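Local coordinates for protein tfiid TBP associated factor 62 (Drosophila melanogaster, PDB 1TAF) that serves as a subunit of the general transcription factor TFIID, which mediates promoter responses to activators and repressors, and pairs through this histone-fold domain with another protein, at residues B[11-16]-B[24-29]; B[45-50]-B[62-67]. All blocks are in the same frame, centred on the assembly; numbering follows the deposited sequence.

Interaction 1 of 2, residues B[11-16]-B[24-29]. With ZN (zinc ion), chain D.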
ATOM      1  N   SER B  11      -6.042  23.934   2.980  1.00 13.36           N
ATOM      2  CA  SER B  11      -6.383  22.836   3.874  1.00 12.30           C
ATOM      3  C   SER B  11      -5.321  21.737   3.861  1.00 11.09           C
ATOM      4  O   SER B  11      -5.148  21.030   4.846  1.00 12.24           O
ATOM      5  CB  SER B  11      -7.734  22.236   3.478  1.00 14.12           C
ATOM      6  OG  SER B  11      -8.745  23.224   3.483  1.00 15.81           O
ATOM      7  N   MET B  12      -4.624  21.582   2.739  1.00 10.97           N
ATOM      8  CA  MET B  12      -3.575  20.566   2.608  1.00 12.21           C
ATOM      9  C   MET B  12      -2.395  20.941   3.491  1.00 13.61           C
ATOM     10  O   MET B  12      -1.697  20.079   4.018  1.00 12.85           O
ATOM     11  CB  MET B  12      -3.095  20.463   1.154  1.00 10.54           C
ATOM     12  CG  MET B  12      -4.189  20.194   0.132  1.00  9.64           C
ATOM     13  SD  MET B  12      -4.992  18.607   0.345  1.00 11.78           S
ATOM     14  CE  MET B  12      -6.440  19.058   1.286  1.00  9.83           C
ATOM     15  N   LYS B  13      -2.166  22.243   3.612  1.00 15.27           N
ATOM     16  CA  LYS B  13      -1.077  22.777   4.420  1.00 17.93           C
ATOM     17  C   LYS B  13      -1.310  22.482   5.911  1.00 16.82           C
ATOM     18  O   LYS B  13      -0.392  22.090   6.645  1.00 15.13           O
ATOM     19  CB  LYS B  13      -0.986  24.295   4.213  1.00 21.06           C
ATOM     20  CG  LYS B  13      -1.085  24.767   2.764  1.00 24.03           C
ATOM     21  CD  LYS B  13       0.250  24.670   2.048  1.00 26.01           C
ATOM     22  CE  LYS B  13       0.339  25.720   0.936  1.00 29.20           C
ATOM     23  NZ  LYS B  13       1.619  25.644   0.168  1.00 31.83           N
ATOM     24  N   VAL B  14      -2.544  22.689   6.356  1.00 15.24           N
ATOM     25  CA  VAL B  14      -2.914  22.452   7.739  1.00 13.12           C
ATOM     26  C   VAL B  14      -2.722  20.991   8.065  1.00 13.04           C
ATOM     27  O   VAL B  14      -2.205  20.657   9.118  1.00 13.38           O
ATOM     28  CB  VAL B  14      -4.378  22.836   7.989  1.00 16.28           C
ATOM     29  CG1 VAL B  14      -4.826  22.383   9.376  1.00 14.98           C
ATOM     30  CG2 VAL B  14      -4.540  24.344   7.817  1.00 17.85           C
ATOM     31  N   ILE B  15      -3.163  20.120   7.162  1.00 10.86           N
ATOM     32  CA  ILE B  15      -3.021  18.684   7.362  1.00  9.28           C
ATOM     33  C   ILE B  15      -1.535  18.298   7.438  1.00  8.07           C
ATOM     34  O   ILE B  15      -1.138  17.512   8.297  1.00  7.05           O
ATOM     35  CB  ILE B  15      -3.749  17.890   6.244  1.00  8.60           C
ATOM     36  CG1 ILE B  15      -5.262  18.070   6.379  1.00  6.80           C
ATOM     37  CG2 ILE B  15      -3.379  16.409   6.311  1.00  9.52           C
ATOM     38  CD1 ILE B  15      -6.057  17.432   5.255  1.00  5.89           C
ATOM     39  N   ALA B  16      -0.715  18.901   6.581  1.00  9.09           N
ATOM     40  CA  ALA B  16       0.718  18.622   6.556  1.00 10.62           C
ATOM     41  C   ALA B  16       1.384  18.949   7.897  1.00 14.40           C
ATOM     42  O   ALA B  16       2.233  18.188   8.382  1.00 14.04           O
ATOM     43  CB  ALA B  16       1.392  19.394   5.434  1.00  8.55           C
ATOM     44  N   LEU B  24       4.683  22.414   2.276  1.00 12.29           N
ATOM     45  CA  LEU B  24       4.396  21.895   0.950  1.00 12.66           C
ATOM     46  C   LEU B  24       4.576  23.036  -0.021  1.00 11.68           C
ATOM     47  O   LEU B  24       4.244  24.180   0.289  1.00 10.54           O
ATOM     48  CB  LEU B  24       2.943  21.446   0.808  1.00 10.99           C
ATOM     49  CG  LEU B  24       2.335  20.477   1.802  1.00 12.84           C
ATOM     50  CD1 LEU B  24       0.878  20.202   1.413  1.00  9.19           C
ATOM     51  CD2 LEU B  24       3.165  19.206   1.805  1.00 13.28           C
ATOM     52  N   SER B  25       5.087  22.708  -1.199  1.00 11.70           N
ATOM     53  CA  SER B  25       5.238  23.684  -2.260  1.00 11.29           C
ATOM     54  C   SER B  25       3.794  24.012  -2.686  1.00 10.38           C
ATOM     55  O   SER B  25       2.886  23.185  -2.504  1.00  9.11           O
ATOM     56  CB  SER B  25       6.010  23.052  -3.412  1.00 11.38           C
ATOM     57  OG  SER B  25       7.257  22.548  -2.955  1.00 15.41           O
ATOM     58  N   ASP B  26       3.565  25.199  -3.236  1.00  8.94           N
ATOM     59  CA  ASP B  26       2.212  25.570  -3.642  1.00  8.58           C
ATOM     60  C   ASP B  26       1.649  24.631  -4.692  1.00  7.60           C
ATOM     61  O   ASP B  26       0.478  24.287  -4.636  1.00  7.03           O
ATOM     62  CB  ASP B  26       2.150  27.019  -4.147  1.00  9.78           C
ATOM     63  CG  ASP B  26       2.448  28.029  -3.054  1.00 14.20           C
ATOM     64  OD1 ASP B  26       2.299  27.693  -1.858  1.00 13.68           O
ATOM     65  OD2 ASP B  26       2.841  29.166  -3.391  1.00 16.48           O
ATOM     66  N   ASP B  27       2.479  24.213  -5.646  1.00  7.55           N
ATOM     67  CA  ASP B  27       2.009  23.304  -6.689  1.00  8.95           C
ATOM     68  C   ASP B  27       1.646  21.913  -6.132  1.00  8.85           C
ATOM     69  O   ASP B  27       0.707  21.263  -6.608  1.00  8.03           O
ATOM     70  CB  ASP B  27       3.007  23.221  -7.864  1.00  8.86           C
ATOM     71  CG  ASP B  27       4.441  22.811  -7.443  1.00 15.16           C
ATOM     72  OD1 ASP B  27       4.711  22.518  -6.245  1.00 16.58           O
ATOM     73  OD2 ASP B  27       5.315  22.779  -8.347  1.00 13.18           O
ATOM     74  N   ALA B  28       2.371  21.486  -5.098  1.00  7.34           N
ATOM     75  CA  ALA B  28       2.116  20.198  -4.453  1.00  7.66           C
ATOM     76  C   ALA B  28       0.777  20.245  -3.698  1.00  6.16           C
ATOM     77  O   ALA B  28      -0.040  19.340  -3.826  1.00  7.26           O
ATOM     78  CB  ALA B  28       3.263  19.842  -3.500  1.00  4.82           C
ATOM     79  N   ALA B  29       0.540  21.316  -2.944  1.00  5.66           N
ATOM     80  CA  ALA B  29      -0.718  21.474  -2.207  1.00  4.55           C
ATOM     81  C   ALA B  29      -1.908  21.566  -3.159  1.00  6.05           C
ATOM     82  O   ALA B  29      -2.958  20.992  -2.876  1.00  5.58           O
ATOM     83  CB  ALA B  29      -0.671  22.713  -1.304  1.00  4.55           C
TER
HETATM   84 ZN    ZN D2003       7.163  22.607  -7.544  1.00 20.09          ZN
HETATM   85  O   HOH W   1       7.845  24.589  -6.620  1.00  2.00           O
HETATM   86  O   HOH W   2       8.110  22.039  -9.285  1.00 17.47           O
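Met12 and Ala29 bring helix 9-18 against the first turn of helix 26-53, their CA atoms 5.7 Å apart, while the CA of Lys13 is nearest that of Leu24, just before the N-cap residue Ser25. Lys13 reaches furthest across. With CG turned beside the backbone N (chi1 -45°) and a second bend at chi2, its chain runs over the methyl of Ala29, CE lying 3.9 Å from CB. Its ammonium then makes two bonds: NZ meets Asp26 OD1 at 3.0 Å, nearly in line with that oxygen's C-O bond, as a salt bridge, and NZ reaches Leu24 O, also at 3.0 Å, from well above the carbonyl plane. Beside this polar group, Leu24 lays CD1 over the carbonyl of Met12 (CD1 to O 3.7 Å) and sets CG against Ala16 CB at 3.9 Å. Met12 rests CB near the Ala29 methyl, then bends away toward Ile7, Leu32 and Ala33. Were Lys13 replaced by an alanine, the Asp26 carboxylate would probably lose this cation, Leu24 O this donor, and the Ala29 methyl its cover. On the far side of this turn, Asp27 OD2 binds a zinc ion at 2.0 Å together with an acidic side chain of the partner protein. In this joint of the histone fold, one ammonium grips both loop and first turn, so charge on the open side and methyl packing within probably fix the start of helix 26-53 against helix 9-18.

Interaction 2 of 2, residues B[45-50]-B[62-67]. With ZN (zinc ion), chain I.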
ATOM      1  N   GLN B  45     -20.277   9.735  -5.451  1.00  7.52           N
ATOM      2  CA  GLN B  45     -20.984   9.199  -6.612  1.00  8.86           C
ATOM      3  C   GLN B  45     -21.278   7.700  -6.451  1.00  8.32           C
ATOM      4  O   GLN B  45     -22.410   7.272  -6.622  1.00  9.09           O
ATOM      5  CB  GLN B  45     -20.164   9.450  -7.878  1.00  9.41           C
ATOM      6  CG  GLN B  45     -20.830   8.995  -9.179  1.00 17.51           C
ATOM      7  CD  GLN B  45     -22.133   9.723  -9.456  1.00 19.71           C
ATOM      8  OE1 GLN B  45     -22.185  10.958  -9.524  1.00 22.86           O
ATOM      9  NE2 GLN B  45     -23.199   8.953  -9.611  1.00 24.00           N
ATOM     10  N   ASP B  46     -20.270   6.912  -6.090  1.00  7.07           N
ATOM     11  CA  ASP B  46     -20.452   5.474  -5.914  1.00  8.28           C
ATOM     12  C   ASP B  46     -21.401   5.170  -4.771  1.00  8.69           C
ATOM     13  O   ASP B  46     -22.201   4.239  -4.863  1.00 10.43           O
ATOM     14  CB  ASP B  46     -19.115   4.779  -5.659  1.00  9.12           C
ATOM     15  CG  ASP B  46     -18.206   4.780  -6.875  1.00 14.34           C
ATOM     16  OD1 ASP B  46     -18.680   4.977  -8.017  1.00 13.97           O
ATOM     17  OD2 ASP B  46     -16.991   4.573  -6.682  1.00 17.72           O
ATOM     18  N   ALA B  47     -21.288   5.944  -3.692  1.00  7.14           N
ATOM     19  CA  ALA B  47     -22.149   5.804  -2.520  1.00  8.09           C
ATOM     20  C   ALA B  47     -23.616   6.046  -2.917  1.00  8.63           C
ATOM     21  O   ALA B  47     -24.513   5.320  -2.477  1.00 10.44           O
ATOM     22  CB  ALA B  47     -21.719   6.803  -1.426  1.00  5.43           C
ATOM     23  N   ALA B  48     -23.852   7.082  -3.725  1.00  8.17           N
ATOM     24  CA  ALA B  48     -25.193   7.414  -4.194  1.00  7.41           C
ATOM     25  C   ALA B  48     -25.723   6.309  -5.106  1.00  9.66           C
ATOM     26  O   ALA B  48     -26.931   6.067  -5.140  1.00  9.14           O
ATOM     27  CB  ALA B  48     -25.192   8.748  -4.907  1.00  5.30           C
ATOM     28  N   LYS B  49     -24.827   5.637  -5.833  1.00  9.94           N
ATOM     29  CA  LYS B  49     -25.220   4.527  -6.702  1.00 10.59           C
ATOM     30  C   LYS B  49     -25.674   3.366  -5.824  1.00 12.26           C
ATOM     31  O   LYS B  49     -26.632   2.674  -6.169  1.00 13.98           O
ATOM     32  CB  LYS B  49     -24.065   4.036  -7.584  1.00 12.00           C
ATOM     33  CG  LYS B  49     -23.626   4.972  -8.694  1.00 17.11           C
ATOM     34  CD  LYS B  49     -24.784   5.418  -9.549  1.00 19.67           C
ATOM     35  CE  LYS B  49     -24.296   6.212 -10.737  1.00 23.69           C
ATOM     36  NZ  LYS B  49     -25.340   7.123 -11.251  1.00 22.94           N
ATOM     37  N   PHE B  50     -24.954   3.118  -4.725  1.00 12.46           N
ATOM     38  CA  PHE B  50     -25.309   2.042  -3.794  1.00 12.20           C
ATOM     39  C   PHE B  50     -26.656   2.346  -3.166  1.00 12.15           C
ATOM     40  O   PHE B  50     -27.513   1.471  -3.072  1.00 12.32           O
ATOM     41  CB  PHE B  50     -24.271   1.904  -2.679  1.00 13.48           C
ATOM     42  CG  PHE B  50     -23.019   1.201  -3.102  1.00 19.61           C
ATOM     43  CD1 PHE B  50     -23.076  -0.084  -3.633  1.00 23.45           C
ATOM     44  CD2 PHE B  50     -21.783   1.822  -2.981  1.00 21.67           C
ATOM     45  CE1 PHE B  50     -21.908  -0.740  -4.042  1.00 24.64           C
ATOM     46  CE2 PHE B  50     -20.615   1.180  -3.385  1.00 22.63           C
ATOM     47  CZ  PHE B  50     -20.676  -0.101  -3.916  1.00 23.60           C
ATOM     48  N   ARG B  62     -23.403   3.935   5.786  1.00 15.18           N
ATOM     49  CA  ARG B  62     -23.224   2.577   5.269  1.00 16.26           C
ATOM     50  C   ARG B  62     -22.917   2.614   3.764  1.00 13.44           C
ATOM     51  O   ARG B  62     -22.139   1.800   3.258  1.00 13.18           O
ATOM     52  CB  ARG B  62     -24.499   1.773   5.517  1.00 22.90           C
ATOM     53  CG  ARG B  62     -24.274   0.359   6.012  1.00 33.86           C
ATOM     54  CD  ARG B  62     -23.632   0.327   7.399  1.00 40.83           C
ATOM     55  NE  ARG B  62     -24.486   0.920   8.433  1.00 44.79           N
ATOM     56  CZ  ARG B  62     -24.112   1.104   9.699  1.00 44.37           C
ATOM     57  NH1 ARG B  62     -22.899   0.736  10.093  1.00 44.74           N
ATOM     58  NH2 ARG B  62     -24.942   1.676  10.568  1.00 41.90           N
ATOM     59  N   ASP B  63     -23.564   3.532   3.049  1.00 12.06           N
ATOM     60  CA  ASP B  63     -23.332   3.704   1.613  1.00 11.01           C
ATOM     61  C   ASP B  63     -21.890   4.204   1.405  1.00 10.62           C
ATOM     62  O   ASP B  63     -21.199   3.782   0.470  1.00 10.44           O
ATOM     63  CB  ASP B  63     -24.303   4.733   1.032  1.00  8.08           C
ATOM     64  CG  ASP B  63     -25.744   4.289   1.110  1.00  9.77           C
ATOM     65  OD1 ASP B  63     -25.996   3.089   0.947  1.00 11.91           O
ATOM     66  OD2 ASP B  63     -26.634   5.139   1.300  1.00 11.13           O
ATOM     67  N   ILE B  64     -21.447   5.097   2.292  1.00 11.21           N
ATOM     68  CA  ILE B  64     -20.094   5.650   2.232  1.00 12.23           C
ATOM     69  C   ILE B  64     -19.041   4.575   2.529  1.00 14.42           C
ATOM     70  O   ILE B  64     -17.993   4.530   1.880  1.00 14.00           O
ATOM     71  CB  ILE B  64     -19.936   6.841   3.191  1.00 11.11           C
ATOM     72  CG1 ILE B  64     -20.856   7.991   2.751  1.00  9.88           C
ATOM     73  CG2 ILE B  64     -18.467   7.289   3.252  1.00 10.86           C
ATOM     74  CD1 ILE B  64     -20.441   8.673   1.455  1.00  7.52           C
ATOM     75  N   ASP B  65     -19.331   3.698   3.488  1.00 16.84           N
ATOM     76  CA  ASP B  65     -18.418   2.605   3.833  1.00 18.90           C
ATOM     77  C   ASP B  65     -18.277   1.664   2.632  1.00 18.02           C
ATOM     78  O   ASP B  65     -17.167   1.255   2.285  1.00 17.91           O
ATOM     79  CB  ASP B  65     -18.948   1.811   5.026  1.00 20.89           C
ATOM     80  CG  ASP B  65     -18.750   2.523   6.341  1.00 24.89           C
ATOM     81  OD1 ASP B  65     -17.749   3.249   6.495  1.00 29.52           O
ATOM     82  OD2 ASP B  65     -19.594   2.335   7.236  1.00 31.07           O
ATOM     83  N   MET B  66     -19.403   1.317   2.015  1.00 14.92           N
ATOM     84  CA  MET B  66     -19.412   0.444   0.846  1.00 17.04           C
ATOM     85  C   MET B  66     -18.577   1.062  -0.267  1.00 17.49           C
ATOM     86  O   MET B  66     -17.810   0.377  -0.936  1.00 17.93           O
ATOM     87  CB  MET B  66     -20.842   0.242   0.333  1.00 19.76           C
ATOM     88  CG  MET B  66     -21.690  -0.746   1.122  1.00 30.20           C
ATOM     89  SD  MET B  66     -21.200  -2.477   0.830  1.00 43.01           S
ATOM     90  CE  MET B  66     -21.880  -2.749  -0.837  1.00 37.04           C
ATOM     91  N   SER B  67     -18.749   2.366  -0.471  1.00 17.46           N
ATOM     92  CA  SER B  67     -18.027   3.110  -1.505  1.00 17.46           C
ATOM     93  C   SER B  67     -16.512   3.125  -1.237  1.00 18.89           C
ATOM     94  O   SER B  67     -15.706   3.001  -2.166  1.00 18.98           O
ATOM     95  CB  SER B  67     -18.583   4.537  -1.589  1.00 14.51           C
ATOM     96  OG  SER B  67     -17.937   5.297  -2.581  1.00 13.53           O
TER
HETATM   97 ZN    ZN I2007     -24.931  10.548 -10.062  1.00 49.12          ZN
HETATM   98  O   HOH W   3     -15.495   4.860  -4.547  1.00 26.23           O
HETATM   99  O   HOH W   4     -24.165  11.515  -7.946  1.00 23.98           O
HETATM  100  O   HOH W   5     -24.823  12.692 -10.747  1.00 25.14           O
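Asp46 opens the contact with its CB 3.3 Å from Ser67 OG, a hydroxyl that is hydrogen-bonded to Ile43 O, one turn earlier than Asp46 on helix 26-53. The carboxylate lies further out, where one water donates both to Asp46 OD2 and to Ser67 O and so bridges the two helices beside the contact. Next comes Ala47, at the closest backbone approach, its CA 4.8 Å from that of Asp63; its methyl fits among Asp63 O, Ser67 CB and Ile64 CD1, the last at 3.7 Å. A side chain this small is consistent with so close an approach of helix 61-69 to the later part of helix 26-53; the axes of segments 45-50 and 62-67 come within 8.0 Å at 120°, the short third helix packing on the central one as in a histone fold. Asp63 puts CB 3.6 Å from Ala47 O, while its carboxylate is held by Arg56 and by the backbone N of Ser60. A turn later Phe50, CG beside its backbone N (chi1 -78°), presents a ring face to Met66, whose CB stands 4.0 Å from the ring centroid in a CH-pi contact. Bent at chi2 and chi3, Met66 curls back over the same ring in a Met-aromatic contact, SD more distant at 5.3 Å and CE coming down to 3.8 Å from Phe50 CE1.

Helix 26-53 takes part in both contacts, holding helix 9-18 near its start in interaction 1 and helix 61-69 near its end in interaction 2. Their centres lie about 28 Å apart on opposite sides of the chain's centre, and they do not touch. Each is partly buried, with inner alanines and more open polar or sulfur-bearing side chains around them. At the helix start, a direct salt bridge and a lysine-carbonyl bond cross between the segments; at the other end, an aromatic-methionine contact and a water bridge do so instead. The partner protein comes within reach of more residues in interaction 1, packing on Met12 and Leu24, than in interaction 2, where Ile64 is among those it meets.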